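Long-range contact in C2 toxin component I (Clostridium botulinum, PDB 2J3Z), which is the enzymatic component of the binary C2 toxin, an ADP-ribosyltransferase that transfers ADP-ribose from NAD to actin: residues 294-299 with 364-369. The protein carries 1 engineered substitution. Residues are numbered along the deposited sequence; the frame is centred on the assembly and turned at random.
Sequences TLIAYR and IFRLRL. With SO4 (sulfate ion), chain M.
L295, A297 and R299 pair with L369, L367 and F365 through six backbone hydrogen bonds, two at each pair, the signature of a regular antiparallel ladder whose short strand axes run 4.7 Å apart at 149°. I296 and Y298 fall at the non-hydrogen-bonded positions opposite R368 and R366. On their face of the sheet, R366 and I296 make the closest side-chain meeting. R366 CG stands anti to the backbone N (chi1 176°), and the extended chain runs alongside the Y298 side chain, pointing the same way. CG passes 3.8 Å from CE2 of Y298, while ring and guanidinium planes are turned 50° apart. I296 presses against this arm: its CG2 comes within 3.2 Å of R366 CG, a tight fit, and its CD1 sits over one face of the guanidinium, 4.2 Å above the plane. Y298 OH lies at the guanidinium edge, but both groups turn to D220, the tyrosine by a hydrogen bond and R366 NE by a salt bridge; D422 and E218 take NH1 and NH2. R368 bends at its third torsion to reach E218 and Q139, leaving its CG against T294 CG2.

The opposite face is mainly apolar. L369 lays CD1 3.7 Å from A297 CB, and the R299 stem passes L367. R299 NH1 bonds O1 of a sulfate, probably from the crystallisation liquor, at 2.8 Å; R265 binds it too, while S348 O holds NH2.

The ladder joins strands 295-301 and 363-369 in the C-terminal ADP-ribosyltransferase-family region. R299, beside S348-T349-S350, is consistent with the arginine and STS motif of the family's NAD site, which the sulfate may mark. The carboxylates at all three R366 nitrogens probably pay for burying its charge, with I296 and Y298 packing its stem.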
loop_
_atom_site.group_PDB
_atom_site.type_symbol
_atom_site.label_atom_id
_atom_site.label_comp_id
_atom_site.label_asym_id
_atom_site.label_seq_id
_atom_site.Cartn_x
_atom_site.Cartn_y
_atom_site.Cartn_z
ATOM N N THR A 294 -10.030 -3.053 -11.266
ATOM C CA THR A 294 -9.048 -2.214 -10.573
ATOM C C THR A 294 -8.037 -3.048 -9.760
ATOM O O THR A 294 -8.438 -3.904 -8.951
ATOM C CB THR A 294 -9.761 -1.198 -9.644
ATOM O OG1 THR A 294 -10.627 -0.366 -10.434
ATOM C CG2 THR A 294 -8.752 -0.337 -8.918
ATOM N N LEU A 295 -6.737 -2.814 -9.979
ATOM C CA LEU A 295 -5.719 -3.499 -9.187
ATOM C C LEU A 295 -4.416 -2.718 -9.007
ATOM O O LEU A 295 -4.189 -1.692 -9.644
ATOM C CB LEU A 295 -5.402 -4.868 -9.780
ATOM C CG LEU A 295 -4.461 -4.839 -10.986
ATOM C CD1 LEU A 295 -3.684 -6.126 -11.034
ATOM C CD2 LEU A 295 -5.254 -4.589 -12.269
ATOM N N ILE A 296 -3.567 -3.238 -8.129
ATOM C CA ILE A 296 -2.274 -2.645 -7.889
ATOM C C ILE A 296 -1.188 -3.378 -8.694
ATOM O O ILE A 296 -1.107 -4.634 -8.702
ATOM C CB ILE A 296 -1.928 -2.606 -6.381
ATOM C CG1 ILE A 296 -3.096 -2.029 -5.569
ATOM C CG2 ILE A 296 -0.673 -1.806 -6.140
ATOM C CD1 ILE A 296 -3.316 -0.525 -5.760
ATOM N N ALA A 297 -0.381 -2.574 -9.388
ATOM C CA ALA A 297 0.782 -3.065 -10.095
ATOM C C ALA A 297 1.917 -2.138 -9.683
ATOM O O ALA A 297 1.686 -1.049 -9.168
ATOM C CB ALA A 297 0.562 -3.080 -11.578
ATOM N N TYR A 298 3.140 -2.597 -9.888
ATOM C CA TYR A 298 4.331 -1.946 -9.352
ATOM C C TYR A 298 5.342 -1.581 -10.425
ATOM O O TYR A 298 5.549 -2.339 -11.391
ATOM C CB TYR A 298 4.996 -2.905 -8.354
ATOM C CG TYR A 298 4.181 -3.078 -7.102
ATOM C CD1 TYR A 298 3.266 -4.121 -6.964
ATOM C CD2 TYR A 298 4.313 -2.174 -6.052
ATOM C CE1 TYR A 298 2.508 -4.253 -5.792
ATOM C CE2 TYR A 298 3.592 -2.306 -4.891
ATOM C CZ TYR A 298 2.688 -3.328 -4.748
ATOM O OH TYR A 298 1.981 -3.402 -3.550
ATOM N N ARG A 299 5.991 -0.443 -10.215
ATOM C CA ARG A 299 7.077 0.004 -11.071
ATOM C C ARG A 299 8.158 0.609 -10.192
ATOM O O ARG A 299 7.985 1.692 -9.646
ATOM C CB ARG A 299 6.577 1.056 -12.079
ATOM C CG ARG A 299 7.601 1.507 -13.065
ATOM C CD ARG A 299 6.983 2.415 -14.177
ATOM N NE ARG A 299 8.064 3.106 -14.887
ATOM C CZ ARG A 299 8.851 2.565 -15.816
ATOM N NH1 ARG A 299 9.815 3.294 -16.359
ATOM N NH2 ARG A 299 8.680 1.306 -16.193
ATOM N N ILE A 364 9.234 3.303 -5.378
ATOM C CA ILE A 364 8.399 2.175 -5.672
ATOM C C ILE A 364 7.042 2.740 -5.902
ATOM O O ILE A 364 6.351 3.044 -4.938
ATOM C CB ILE A 364 8.316 1.190 -4.457
ATOM C CG1 ILE A 364 9.706 0.741 -3.990
ATOM C CG2 ILE A 364 7.448 -0.029 -4.795
ATOM C CD1 ILE A 364 9.760 0.269 -2.506
ATOM N N PHE A 365 6.675 2.923 -7.174
ATOM C CA PHE A 365 5.326 3.319 -7.533
ATOM C C PHE A 365 4.343 2.153 -7.287
ATOM O O PHE A 365 4.511 1.046 -7.834
ATOM C CB PHE A 365 5.258 3.682 -9.006
ATOM C CG PHE A 365 5.787 5.046 -9.341
ATOM C CD1 PHE A 365 5.157 6.199 -8.857
ATOM C CD2 PHE A 365 6.893 5.181 -10.182
ATOM C CE1 PHE A 365 5.634 7.468 -9.198
ATOM C CE2 PHE A 365 7.384 6.453 -10.515
ATOM C CZ PHE A 365 6.747 7.591 -10.028
ATOM N N ARG A 366 3.336 2.406 -6.468
ATOM C CA ARG A 366 2.272 1.452 -6.224
ATOM C C ARG A 366 1.050 2.063 -6.909
ATOM O O ARG A 366 0.424 3.017 -6.402
ATOM C CB ARG A 366 2.074 1.226 -4.727
ATOM C CG ARG A 366 0.924 0.321 -4.350
ATOM C CD ARG A 366 0.945 -0.029 -2.825
ATOM N NE ARG A 366 -0.196 -0.853 -2.459
ATOM C CZ ARG A 366 -1.370 -0.384 -2.018
ATOM N NH1 ARG A 366 -1.554 0.927 -1.864
ATOM N NH2 ARG A 366 -2.372 -1.228 -1.722
ATOM N N LEU A 367 0.733 1.476 -8.069
ATOM C CA LEU A 367 -0.146 2.075 -9.067
ATOM C C LEU A 367 -1.499 1.446 -9.058
ATOM O O LEU A 367 -1.624 0.247 -9.227
ATOM C CB LEU A 367 0.451 1.879 -10.465
ATOM C CG LEU A 367 1.393 2.880 -11.148
ATOM C CD1 LEU A 367 1.889 4.078 -10.310
ATOM C CD2 LEU A 367 2.540 2.124 -11.747
ATOM N N ARG A 368 -2.511 2.278 -8.873
ATOM C CA ARG A 368 -3.873 1.836 -8.971
ATOM C C ARG A 368 -4.249 1.936 -10.433
ATOM O O ARG A 368 -4.387 3.043 -10.979
ATOM C CB ARG A 368 -4.821 2.695 -8.113
ATOM C CG ARG A 368 -6.245 2.109 -8.053
ATOM C CD ARG A 368 -7.261 2.900 -7.214
ATOM N NE ARG A 368 -6.801 3.094 -5.839
ATOM C CZ ARG A 368 -6.771 4.273 -5.202
ATOM N NH1 ARG A 368 -6.331 4.358 -3.939
ATOM N NH2 ARG A 368 -7.193 5.375 -5.816
ATOM N N LEU A 369 -4.407 0.779 -11.066
ATOM C CA LEU A 369 -4.891 0.770 -12.430
ATOM C C LEU A 369 -6.385 0.577 -12.376
ATOM O O LEU A 369 -6.844 -0.416 -11.827
ATOM C CB LEU A 369 -4.225 -0.356 -13.221
ATOM C CG LEU A 369 -2.713 -0.466 -13.058
ATOM C CD1 LEU A 369 -2.177 -1.770 -13.702
ATOM C CD2 LEU A 369 -1.935 0.812 -13.510
HETATM S S SO4 M . 12.279 1.723 -18.632
HETATM O O1 SO4 M . 11.654 3.028 -18.434
HETATM O O2 SO4 M . 12.857 1.201 -17.385
HETATM O O3 SO4 M . 11.245 0.776 -19.080
HETATM O O4 SO4 M . 13.373 1.849 -19.597
#